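Local coordinates for protein alginate lyase (Aplysia kurodai, PDB 5GMT) that cleaves the glycosidic bonds of alginate, acting as a polymannuronate-specific eukaryotic lyase of polysaccharide lyase family 14, at residues 135-140 / 198-203; 149-154 / 208-213; 162-165 / 170-173; 164-169 / 227-232. All coordinates share one frame; numbering follows the deposited sequence.

Interaction 1 of 4, residues 135-140 / 198-203; sequences SCFSLR and VHINTV
F137 meets I200, and L139 meets V198, in two separate apolar pairs that are built differently. The F137 and I200 side chains cross at about a right angle. The far end of the ring comes up against the branch methyl of I200, with F137 CZ 3.6 Å from I200 CG2 and F137 CE2 4.0 Å from that same methyl. F137 CB points toward the other segment, and chi1 (61°) puts CG in the crowded position between backbone N and carbonyl carbon, setting the ring over its own backbone with its CZ end at I200. L139 and V198 instead point at each other tip to tip. L139 CD1 is received by both V198 methyls, 3.6 Å from V198 CG1 and 3.8 Å from V198 CG2. The matching CA atoms stay 8.8 Å apart for L139 and V198 and 9.9 Å apart for F137 and I200, a spacing bridged by side chains alone. Strand 136-143 belongs to one sheet and strand 191-199 to the other, so the pairs lie in the core of the beta sandwich. L239 of strand 238-247 packs on both F137 and I200, L115 on V198, and L151 and A153 on L139. All four touching residues are buried and no hydrogen bond links the segments, which implies that cohesion here comes from shape fit and the exclusion of water, with no directional bond to fix the pairing.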
loop_
_atom_site.group_PDB
_atom_site.type_symbol
_atom_site.label_atom_id
_atom_site.label_comp_id
_atom_site.label_asym_id
_atom_site.label_seq_id
_atom_site.Cartn_x
_atom_site.Cartn_y
_atom_site.Cartn_z
ATOM N N SER A 135 -7.429 16.056 5.006
ATOM C CA SER A 135 -7.591 15.292 6.236
ATOM C C SER A 135 -6.718 14.040 6.272
ATOM O O SER A 135 -6.698 13.316 7.273
ATOM C CB SER A 135 -9.065 14.889 6.414
ATOM O OG SER A 135 -9.487 14.090 5.327
ATOM N N CYS A 136 -5.988 13.782 5.191
ATOM C CA CYS A 136 -5.310 12.498 5.076
ATOM C C CYS A 136 -4.155 12.519 4.095
ATOM O O CYS A 136 -3.987 13.464 3.322
ATOM C CB CYS A 136 -6.323 11.414 4.661
ATOM S SG CYS A 136 -7.321 11.818 3.187
ATOM N N PHE A 137 -3.354 11.463 4.140
ATOM C CA PHE A 137 -2.444 11.133 3.046
ATOM C C PHE A 137 -2.425 9.609 2.914
ATOM O O PHE A 137 -2.625 8.905 3.896
ATOM C CB PHE A 137 -1.043 11.695 3.304
ATOM C CG PHE A 137 -0.390 11.150 4.551
ATOM C CD1 PHE A 137 -0.664 11.704 5.798
ATOM C CD2 PHE A 137 0.499 10.088 4.474
ATOM C CE1 PHE A 137 -0.062 11.203 6.945
ATOM C CE2 PHE A 137 1.105 9.578 5.619
ATOM C CZ PHE A 137 0.820 10.139 6.860
ATOM N N SER A 138 -2.217 9.089 1.713
ATOM C CA SER A 138 -2.125 7.638 1.590
ATOM C C SER A 138 -0.949 7.273 0.713
ATOM O O SER A 138 -0.652 7.968 -0.262
ATOM C CB SER A 138 -3.429 7.041 1.046
ATOM O OG SER A 138 -3.674 7.418 -0.296
ATOM N N LEU A 139 -0.285 6.176 1.072
ATOM C CA LEU A 139 0.965 5.805 0.438
ATOM C C LEU A 139 0.968 4.335 0.050
ATOM O O LEU A 139 1.896 3.596 0.379
ATOM C CB LEU A 139 2.144 6.115 1.368
ATOM C CG LEU A 139 2.259 7.589 1.796
ATOM C CD1 LEU A 139 3.228 7.774 2.979
ATOM C CD2 LEU A 139 2.646 8.494 0.613
ATOM N N ARG A 140 -0.086 3.912 -0.635
ATOM C CA ARG A 140 -0.102 2.591 -1.268
ATOM C C ARG A 140 1.021 2.430 -2.297
ATOM O O ARG A 140 1.628 3.403 -2.742
ATOM C CB ARG A 140 -1.446 2.348 -1.948
ATOM C CG ARG A 140 -2.610 2.275 -0.984
ATOM C CD ARG A 140 -3.905 2.195 -1.752
ATOM N NE ARG A 140 -4.245 3.469 -2.391
ATOM C CZ ARG A 140 -5.347 3.691 -3.094
ATOM N NH1 ARG A 140 -6.255 2.727 -3.258
ATOM N NH2 ARG A 140 -5.542 4.890 -3.637
ATOM N N VAL A 198 8.373 5.275 6.113
ATOM C CA VAL A 198 7.781 6.582 5.902
ATOM C C VAL A 198 8.102 7.504 7.063
ATOM O O VAL A 198 7.833 7.167 8.212
ATOM C CB VAL A 198 6.243 6.499 5.759
ATOM C CG1 VAL A 198 5.647 7.910 5.612
ATOM C CG2 VAL A 198 5.855 5.624 4.576
ATOM N N HIS A 199 8.689 8.658 6.761
ATOM C CA HIS A 199 8.888 9.699 7.767
ATOM C C HIS A 199 8.137 10.928 7.287
ATOM O O HIS A 199 8.471 11.493 6.244
ATOM C CB HIS A 199 10.381 10.003 7.974
ATOM C CG HIS A 199 11.142 8.871 8.591
ATOM N ND1 HIS A 199 11.858 9.007 9.760
ATOM C CD2 HIS A 199 11.267 7.574 8.219
ATOM C CE1 HIS A 199 12.398 7.845 10.078
ATOM N NE2 HIS A 199 12.063 6.960 9.155
ATOM N N ILE A 200 7.109 11.338 8.026
ATOM C CA ILE A 200 6.285 12.426 7.533
ATOM C C ILE A 200 7.016 13.733 7.777
ATOM O O ILE A 200 7.942 13.798 8.587
ATOM C CB ILE A 200 4.869 12.443 8.175
ATOM C CG1 ILE A 200 4.933 12.603 9.694
ATOM C CG2 ILE A 200 4.102 11.176 7.812
ATOM C CD1 ILE A 200 3.525 12.567 10.331
ATOM N N ASN A 201 6.627 14.763 7.040
ATOM C CA ASN A 201 7.326 16.042 7.084
ATOM C C ASN A 201 7.155 16.817 8.378
ATOM O O ASN A 201 6.154 16.680 9.089
ATOM C CB ASN A 201 6.860 16.924 5.931
ATOM C CG ASN A 201 5.372 17.228 6.004
ATOM O OD1 ASN A 201 4.542 16.333 5.828
ATOM N ND2 ASN A 201 5.024 18.502 6.262
ATOM N N THR A 202 8.150 17.639 8.671
ATOM C CA THR A 202 7.962 18.748 9.598
ATOM C C THR A 202 6.889 19.651 9.019
ATOM O O THR A 202 6.938 19.980 7.835
ATOM C CB THR A 202 9.248 19.547 9.775
ATOM O OG1 THR A 202 10.325 18.641 10.062
ATOM C CG2 THR A 202 9.101 20.565 10.910
ATOM N N VAL A 203 5.910 20.038 9.829
ATOM C CA VAL A 203 4.895 20.957 9.342
ATOM C C VAL A 203 5.593 22.245 8.930
ATOM O O VAL A 203 6.449 22.753 9.650
ATOM C CB VAL A 203 3.796 21.202 10.408
ATOM C CG1 VAL A 203 2.827 22.287 9.961
ATOM C CG2 VAL A 203 3.052 19.909 10.658
#

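Interaction 2 of 4, residues 149-154 / 208-213; sequences GELYAY and GWVKIC
L151 reaches from one sheet into the space between V210 and I212 of the other, and each part of its side chain has its own neighbour. At the root, L151 CB lies 3.7 Å from I212 CD1. That methyl comes so close to the backbone because I212 is stretched out, its chi2 of 173° pushing CD1 to full reach, and it also lies 4.1 Å from L151 CA. L151 CG is anti to the backbone N (chi1 165°), and the chain forks there into CD1 and CD2. The CD2 branch goes to V210 and sits over the whole isopropyl group: L151 CD2 is 3.8 Å from V210 CB, with V210 CG1 and V210 CG2 at 3.9 and 4.0 Å. The CD1 branch turns to the neighbouring strand of its own sheet, where L151 CD1 packs 3.5 Å from R140 O. V210 and I212, two positions apart, thus present the same face of their strand to one leucine, while K211 between them and W209 just before start out away from it. On the far side of the first strand, E150 also heads away and forms salt bridges with R144 and R181. L141 adds to the packing round I212, and L229 to that round V210. The CA atoms of L151 and I212 are 7.8 Å apart, with no hydrogen bond between the segments. Such interleaved aliphatic residues from strands of two stacked antiparallel sheets are typical of the core of a beta sandwich, here the jelly-roll type of the concanavalin-like clan.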
loop_
_atom_site.group_PDB
_atom_site.type_symbol
_atom_site.label_atom_id
_atom_site.label_comp_id
_atom_site.label_asym_id
_atom_site.label_seq_id
_atom_site.Cartn_x
_atom_site.Cartn_y
_atom_site.Cartn_z
ATOM N N GLY A 149 7.009 -1.359 -10.490
ATOM C CA GLY A 149 6.389 -0.870 -9.270
ATOM C C GLY A 149 6.531 0.626 -9.073
ATOM O O GLY A 149 7.362 1.276 -9.710
ATOM N N GLU A 150 5.729 1.172 -8.165
ATOM C CA GLU A 150 5.822 2.584 -7.827
ATOM C C GLU A 150 5.233 2.827 -6.453
ATOM O O GLU A 150 4.475 2.001 -5.936
ATOM C CB GLU A 150 5.082 3.438 -8.863
ATOM C CG GLU A 150 3.567 3.359 -8.718
ATOM C CD GLU A 150 2.814 4.093 -9.825
ATOM O OE1 GLU A 150 3.253 4.054 -10.993
ATOM O OE2 GLU A 150 1.784 4.720 -9.531
ATOM N N LEU A 151 5.593 3.965 -5.872
ATOM C CA LEU A 151 4.842 4.555 -4.764
ATOM C C LEU A 151 3.665 5.314 -5.373
ATOM O O LEU A 151 3.857 6.079 -6.297
ATOM C CB LEU A 151 5.727 5.490 -3.933
ATOM C CG LEU A 151 5.021 6.445 -2.965
ATOM C CD1 LEU A 151 4.254 5.648 -1.937
ATOM C CD2 LEU A 151 6.006 7.383 -2.273
ATOM N N TYR A 152 2.449 5.083 -4.880
ATOM C CA TYR A 152 1.264 5.718 -5.447
ATOM C C TYR A 152 0.631 6.584 -4.379
ATOM O O TYR A 152 -0.152 6.098 -3.556
ATOM C CB TYR A 152 0.280 4.680 -5.956
ATOM C CG TYR A 152 -0.933 5.252 -6.649
ATOM C CD1 TYR A 152 -0.800 6.018 -7.800
ATOM C CD2 TYR A 152 -2.215 4.996 -6.168
ATOM C CE1 TYR A 152 -1.916 6.536 -8.450
ATOM C CE2 TYR A 152 -3.346 5.504 -6.819
ATOM C CZ TYR A 152 -3.181 6.274 -7.958
ATOM O OH TYR A 152 -4.286 6.787 -8.610
ATOM N N ALA A 153 0.987 7.864 -4.400
ATOM C CA ALA A 153 0.771 8.736 -3.253
ATOM C C ALA A 153 -0.387 9.714 -3.429
ATOM O O ALA A 153 -0.453 10.448 -4.418
ATOM C CB ALA A 153 2.055 9.507 -2.954
ATOM N N TYR A 154 -1.299 9.697 -2.464
ATOM C CA TYR A 154 -2.245 10.788 -2.271
ATOM C C TYR A 154 -1.662 11.700 -1.201
ATOM O O TYR A 154 -1.626 11.350 -0.027
ATOM C CB TYR A 154 -3.624 10.262 -1.856
ATOM C CG TYR A 154 -4.456 9.778 -3.016
ATOM C CD1 TYR A 154 -4.055 8.680 -3.775
ATOM C CD2 TYR A 154 -5.641 10.416 -3.355
ATOM C CE1 TYR A 154 -4.807 8.236 -4.848
ATOM C CE2 TYR A 154 -6.407 9.975 -4.429
ATOM C CZ TYR A 154 -5.991 8.888 -5.163
ATOM O OH TYR A 154 -6.739 8.444 -6.233
ATOM N N GLY A 208 9.664 15.391 4.322
ATOM C CA GLY A 208 9.236 14.020 4.569
ATOM C C GLY A 208 9.863 13.115 3.520
ATOM O O GLY A 208 10.352 13.605 2.497
ATOM N N TRP A 209 9.855 11.804 3.756
ATOM C CA TRP A 209 10.347 10.880 2.742
ATOM C C TRP A 209 9.756 9.488 2.851
ATOM O O TRP A 209 9.222 9.096 3.893
ATOM C CB TRP A 209 11.879 10.788 2.800
ATOM C CG TRP A 209 12.471 10.478 4.156
ATOM C CD1 TRP A 209 12.747 11.370 5.154
ATOM C CD2 TRP A 209 12.912 9.197 4.635
ATOM N NE1 TRP A 209 13.307 10.721 6.231
ATOM C CE2 TRP A 209 13.424 9.387 5.932
ATOM C CE3 TRP A 209 12.914 7.908 4.093
ATOM C CZ2 TRP A 209 13.938 8.334 6.696
ATOM C CZ3 TRP A 209 13.421 6.861 4.856
ATOM C CH2 TRP A 209 13.923 7.082 6.139
ATOM N N VAL A 210 9.846 8.752 1.748
ATOM C CA VAL A 210 9.411 7.366 1.694
ATOM C C VAL A 210 10.500 6.532 1.020
ATOM O O VAL A 210 10.961 6.859 -0.077
ATOM C CB VAL A 210 8.084 7.209 0.918
ATOM C CG1 VAL A 210 7.635 5.757 0.927
ATOM C CG2 VAL A 210 6.987 8.113 1.509
ATOM N N LYS A 211 10.914 5.463 1.681
ATOM C CA LYS A 211 11.886 4.542 1.098
ATOM C C LYS A 211 11.224 3.186 0.944
ATOM O O LYS A 211 10.742 2.604 1.919
ATOM C CB LYS A 211 13.140 4.438 1.978
ATOM C CG LYS A 211 14.194 3.466 1.430
ATOM C CD LYS A 211 15.367 3.280 2.385
ATOM C CE LYS A 211 16.386 2.322 1.779
ATOM N NZ LYS A 211 17.549 2.065 2.670
ATOM N N ILE A 212 11.176 2.699 -0.288
ATOM C CA ILE A 212 10.592 1.406 -0.569
ATOM C C ILE A 212 11.677 0.456 -1.046
ATOM O O ILE A 212 12.451 0.801 -1.938
ATOM C CB ILE A 212 9.490 1.519 -1.637
ATOM C CG1 ILE A 212 8.299 2.326 -1.088
ATOM C CG2 ILE A 212 9.067 0.132 -2.124
ATOM C CD1 ILE A 212 7.254 2.618 -2.146
ATOM N N CYS A 213 11.747 -0.727 -0.444
ATOM C CA CYS A 213 12.664 -1.751 -0.922
ATOM C C CYS A 213 11.841 -2.967 -1.289
ATOM O O CYS A 213 10.923 -3.340 -0.565
ATOM C CB CYS A 213 13.711 -2.105 0.133
ATOM S SG CYS A 213 14.845 -0.763 0.516
#

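Interaction 3 of 4, residues 162-165 / 170-173; sequences GFKD and IAHS
A single water joins K164 to A171, accepting the A171 N-H with its oxygen 2.9 Å from A171 N. It also lies 2.9 Å from K164 O, to which it can offer a proton, and so ties the two backbones together where no direct hydrogen bond spans them. Beside this bridge the lysine side chain arches over the alanine methyl. K164 CG is 3.9 Å from A171 CB, and the chain then extends before bending at its last torsion (chi4 -65°), which brings K164 NZ back to 4.0 Å from A171 CB. The methyl is therefore covered by both ends of the lysine chain. The ammonium group is also near the next carbonyl, K164 NZ being 4.3 Å from H172 O, too far for a bond; that oxygen accepts from Q177 NE2. Segment 162-165 precedes the short strand 169-170, the outermost strand of its sheet in this chain, and segment 170-173 begins on its last residue, I170, which pairs through the backbone with S178 of strand 177-179. The contact thus closes a surface loop at the rim of the sandwich. On one side the chain makes a short 3-10 turn, with D165 N donating to G162 O at 2.9 Å. G162 enters this turn with positive phi. F163 sends its ring inward, onto I155, while K164 stays at the surface. On the other side H172 starts out away from the lysine: its ring stacks on Y175, and H172 ND1 takes the backbone N-H groups of T174 and Y175.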
loop_
_atom_site.group_PDB
_atom_site.type_symbol
_atom_site.label_atom_id
_atom_site.label_comp_id
_atom_site.label_asym_id
_atom_site.label_seq_id
_atom_site.Cartn_x
_atom_site.Cartn_y
_atom_site.Cartn_z
ATOM N N GLY A 162 8.607 22.800 -8.373
ATOM C CA GLY A 162 9.103 21.918 -9.415
ATOM C C GLY A 162 8.758 20.442 -9.248
ATOM O O GLY A 162 9.225 19.619 -10.032
ATOM N N PHE A 163 7.940 20.115 -8.250
ATOM C CA PHE A 163 7.594 18.717 -7.935
ATOM C C PHE A 163 7.154 17.909 -9.152
ATOM O O PHE A 163 7.646 16.802 -9.383
ATOM C CB PHE A 163 6.488 18.673 -6.872
ATOM C CG PHE A 163 6.011 17.279 -6.537
ATOM C CD1 PHE A 163 6.664 16.520 -5.572
ATOM C CD2 PHE A 163 4.893 16.738 -7.170
ATOM C CE1 PHE A 163 6.219 15.234 -5.254
ATOM C CE2 PHE A 163 4.443 15.456 -6.857
ATOM C CZ PHE A 163 5.109 14.706 -5.895
ATOM N N LYS A 164 6.232 18.473 -9.929
ATOM C CA LYS A 164 5.670 17.789 -11.089
ATOM C C LYS A 164 6.719 17.444 -12.134
ATOM O O LYS A 164 6.542 16.500 -12.901
ATOM C CB LYS A 164 4.565 18.649 -11.721
ATOM C CG LYS A 164 3.335 18.776 -10.837
ATOM C CD LYS A 164 2.295 19.720 -11.420
ATOM C CE LYS A 164 1.038 19.745 -10.559
ATOM N NZ LYS A 164 0.333 18.422 -10.534
ATOM N N ASP A 165 7.817 18.197 -12.145
ATOM C CA ASP A 165 8.878 18.025 -13.139
ATOM C C ASP A 165 10.041 17.155 -12.667
ATOM O O ASP A 165 11.038 16.999 -13.383
ATOM C CB ASP A 165 9.425 19.392 -13.557
ATOM C CG ASP A 165 8.408 20.221 -14.303
ATOM O OD1 ASP A 165 7.674 19.652 -15.136
ATOM O OD2 ASP A 165 8.335 21.442 -14.044
ATOM N N ILE A 170 5.675 11.049 -11.820
ATOM C CA ILE A 170 4.667 11.131 -12.861
ATOM C C ILE A 170 3.393 11.610 -12.174
ATOM O O ILE A 170 2.699 10.843 -11.501
ATOM C CB ILE A 170 4.460 9.787 -13.568
ATOM C CG1 ILE A 170 5.746 9.374 -14.292
ATOM C CG2 ILE A 170 3.286 9.880 -14.559
ATOM C CD1 ILE A 170 5.746 7.951 -14.779
ATOM N N ALA A 171 3.118 12.900 -12.328
ATOM C CA ALA A 171 2.083 13.576 -11.556
ATOM C C ALA A 171 0.691 13.347 -12.122
ATOM O O ALA A 171 0.527 12.987 -13.293
ATOM C CB ALA A 171 2.380 15.080 -11.484
ATOM N N HIS A 172 -0.315 13.546 -11.282
ATOM C CA HIS A 172 -1.681 13.555 -11.763
ATOM C C HIS A 172 -2.484 14.654 -11.067
ATOM O O HIS A 172 -2.233 15.009 -9.915
ATOM C CB HIS A 172 -2.363 12.193 -11.575
ATOM C CG HIS A 172 -3.518 11.988 -12.505
ATOM N ND1 HIS A 172 -4.778 12.489 -12.251
ATOM C CD2 HIS A 172 -3.586 11.395 -13.721
ATOM C CE1 HIS A 172 -5.580 12.184 -13.255
ATOM N NE2 HIS A 172 -4.883 11.524 -14.162
ATOM N N SER A 173 -3.441 15.208 -11.798
ATOM C CA SER A 173 -4.185 16.344 -11.307
ATOM C C SER A 173 -5.215 15.956 -10.258
ATOM O O SER A 173 -5.560 16.779 -9.407
ATOM C CB SER A 173 -4.879 17.046 -12.467
ATOM O OG SER A 173 -5.690 16.126 -13.169
HETATM O O HOH W 1 4.730 14.582 -14.122
#

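Interaction 4 of 4, residues 164-169 / 227-232; sequences KDRDDV and NHLRMR
R166 holds the backbone carbonyl of N227 with both terminal nitrogens, NH1 and NH2, at a G1 beta bulge where H228 and L229 both face G208 and the chain turns a corner. Among the hydrogen bonds across the contact, R166 NH1 and R166 NH2 each donate to N227 O at 3.0 Å, an end-on grip on one atom. The NH1 bond lies in the carbonyl plane, while NH2 is tilted 19° from it. A weak third bond runs from R166 NH1 to H228 O at 3.3 Å. The salt bridge is made within the first segment, in the type I turn from R166 to V169: R166 donates side-on to D168, NE to OD1 at 3.0 Å and NH2 to OD2 at 2.9 Å, both nearly straight and on the syn lone pairs. The bend at chi3 (53°) swings the group round to lie level with that carboxylate while its far end reaches N227. E160 gives the guanidinium a second acidic partner, at NH1, so its charge is probably shared between two carboxylates. Replacing R166 by leucine would probably leave N227 O without its two donors and the D168 carboxylate without its paired charge. Van der Waals contact is slight: L229 CD2 comes within 4.0 Å of R166 NH1. H228 lends its CB to the arginine, but its ring leads away, with NE2 bonded to G279 O. D168 OD2 is also hydrogen-bonded to Y224 OH. One water connects the segments a second time, 2.9 Å from D168 OD2 and accepting from N227 N at 3.1 Å.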
loop_
_atom_site.group_PDB
_atom_site.type_symbol
_atom_site.label_atom_id
_atom_site.label_comp_id
_atom_site.label_asym_id
_atom_site.label_seq_id
_atom_site.Cartn_x
_atom_site.Cartn_y
_atom_site.Cartn_z
ATOM N N LYS A 164 6.232 18.473 -9.929
ATOM C CA LYS A 164 5.670 17.789 -11.089
ATOM C C LYS A 164 6.719 17.444 -12.134
ATOM O O LYS A 164 6.542 16.500 -12.901
ATOM C CB LYS A 164 4.565 18.649 -11.721
ATOM C CG LYS A 164 3.335 18.776 -10.837
ATOM C CD LYS A 164 2.295 19.720 -11.420
ATOM C CE LYS A 164 1.038 19.745 -10.559
ATOM N NZ LYS A 164 0.333 18.422 -10.534
ATOM N N ASP A 165 7.817 18.197 -12.145
ATOM C CA ASP A 165 8.878 18.025 -13.139
ATOM C C ASP A 165 10.041 17.155 -12.667
ATOM O O ASP A 165 11.038 16.999 -13.383
ATOM C CB ASP A 165 9.425 19.392 -13.557
ATOM C CG ASP A 165 8.408 20.221 -14.303
ATOM O OD1 ASP A 165 7.674 19.652 -15.136
ATOM O OD2 ASP A 165 8.335 21.442 -14.044
ATOM N N ARG A 166 9.930 16.618 -11.455
ATOM C CA ARG A 166 10.944 15.721 -10.913
ATOM C C ARG A 166 11.083 14.483 -11.775
ATOM O O ARG A 166 10.096 13.968 -12.304
ATOM C CB ARG A 166 10.602 15.322 -9.475
ATOM C CG ARG A 166 10.902 16.414 -8.463
ATOM C CD ARG A 166 10.265 16.154 -7.103
ATOM N NE ARG A 166 10.606 14.834 -6.580
ATOM C CZ ARG A 166 10.556 14.501 -5.297
ATOM N NH1 ARG A 166 10.198 15.397 -4.381
ATOM N NH2 ARG A 166 10.877 13.268 -4.929
ATOM N N ASP A 167 12.316 14.012 -11.917
ATOM C CA ASP A 167 12.582 12.813 -12.700
ATOM C C ASP A 167 11.870 11.580 -12.111
ATOM O O ASP A 167 11.505 10.656 -12.845
ATOM C CB ASP A 167 14.091 12.575 -12.790
ATOM C CG ASP A 167 14.475 11.679 -13.948
ATOM O OD1 ASP A 167 13.741 11.667 -14.961
ATOM O OD2 ASP A 167 15.519 10.996 -13.852
ATOM N N ASP A 168 11.649 11.576 -10.798
ATOM C CA ASP A 168 11.030 10.413 -10.160
ATOM C C ASP A 168 9.521 10.573 -10.005
ATOM O O ASP A 168 8.887 9.779 -9.322
ATOM C CB ASP A 168 11.677 10.133 -8.795
ATOM C CG ASP A 168 11.444 11.251 -7.782
ATOM O OD1 ASP A 168 11.191 12.394 -8.204
ATOM O OD2 ASP A 168 11.517 10.978 -6.559
ATOM N N VAL A 169 8.942 11.585 -10.658
ATOM C CA VAL A 169 7.513 11.877 -10.499
ATOM C C VAL A 169 6.753 11.822 -11.815
ATOM O O VAL A 169 7.147 12.438 -12.800
ATOM C CB VAL A 169 7.275 13.278 -9.865
ATOM C CG1 VAL A 169 5.810 13.716 -10.037
ATOM C CG2 VAL A 169 7.661 13.279 -8.399
ATOM N N ASN A 227 12.316 11.518 -1.654
ATOM C CA ASN A 227 12.464 12.489 -0.587
ATOM C C ASN A 227 11.847 13.824 -0.953
ATOM O O ASN A 227 11.204 13.950 -2.002
ATOM C CB ASN A 227 13.924 12.638 -0.168
ATOM C CG ASN A 227 14.829 12.984 -1.292
ATOM O OD1 ASN A 227 14.471 13.748 -2.199
ATOM N ND2 ASN A 227 16.038 12.419 -1.251
ATOM N N HIS A 228 11.989 14.779 -0.043
ATOM C CA HIS A 228 11.406 16.105 -0.193
ATOM C C HIS A 228 9.906 16.060 -0.464
ATOM O O HIS A 228 9.408 16.681 -1.415
ATOM C CB HIS A 228 12.145 16.856 -1.290
ATOM C CG HIS A 228 13.607 17.011 -1.005
ATOM N ND1 HIS A 228 14.570 16.981 -1.988
ATOM C CD2 HIS A 228 14.273 17.159 0.169
ATOM C CE1 HIS A 228 15.767 17.126 -1.438
ATOM N NE2 HIS A 228 15.615 17.238 -0.132
ATOM N N LEU A 229 9.197 15.328 0.395
ATOM C CA LEU A 229 7.746 15.201 0.326
ATOM C C LEU A 229 7.033 15.945 1.439
ATOM O O LEU A 229 7.551 16.065 2.549
ATOM C CB LEU A 229 7.330 13.733 0.413
ATOM C CG LEU A 229 7.845 12.811 -0.683
ATOM C CD1 LEU A 229 7.218 11.426 -0.490
ATOM C CD2 LEU A 229 7.563 13.364 -2.079
ATOM N N ARG A 230 5.835 16.426 1.131
ATOM C CA ARG A 230 4.927 16.942 2.141
ATOM C C ARG A 230 3.736 15.993 2.266
ATOM O O ARG A 230 3.066 15.709 1.265
ATOM C CB ARG A 230 4.452 18.352 1.767
ATOM C CG ARG A 230 3.318 18.838 2.627
ATOM C CD ARG A 230 3.074 20.310 2.429
ATOM N NE ARG A 230 4.107 21.110 3.067
ATOM C CZ ARG A 230 4.777 22.093 2.473
ATOM N NH1 ARG A 230 4.528 22.414 1.217
ATOM N NH2 ARG A 230 5.693 22.768 3.149
ATOM N N MET A 231 3.495 15.481 3.475
ATOM C CA MET A 231 2.354 14.605 3.730
ATOM C C MET A 231 1.247 15.334 4.481
ATOM O O MET A 231 0.073 14.977 4.385
ATOM C CB MET A 231 2.772 13.371 4.536
ATOM C CG MET A 231 3.640 12.379 3.779
ATOM S SD MET A 231 5.354 12.925 3.744
ATOM C CE MET A 231 6.185 11.343 3.479
ATOM N N ARG A 232 1.627 16.347 5.251
ATOM C CA ARG A 232 0.658 17.011 6.116
ATOM C C ARG A 232 0.929 18.514 6.210
ATOM O O ARG A 232 2.061 18.965 6.015
ATOM C CB ARG A 232 0.690 16.382 7.504
ATOM C CG ARG A 232 2.075 16.433 8.118
ATOM C CD ARG A 232 2.104 15.971 9.561
ATOM N NE ARG A 232 3.440 16.145 10.124
ATOM C CZ ARG A 232 3.720 16.078 11.418
ATOM N NH1 ARG A 232 2.757 15.849 12.302
ATOM N NH2 ARG A 232 4.969 16.262 11.830
HETATM O O HOH W 2 13.535 11.287 -4.504
#

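How the interactions relate
From the N terminus, strand 136-143 comes first, and interaction 1 closes a long loop from it to the end of strand 191-199 in the opposite sheet. Strand 149-154 follows, and interaction 2 ties it to strand 208-216, so interactions 1 and 2 cross; each spans the two sheets, and their strands are neighbours within each sheet, where R140 with Y152 and H199 with W209 probably bond through the backbone. Interaction 3 is a short local closure nested inside both loops. Interaction 4 starts from the same loop, sharing K164 and D165, and crosses interactions 1 and 2 to fasten that rim loop to the corner at H228, near the end of strand 222-229; just beyond, N201 probably bonds M231 and R232.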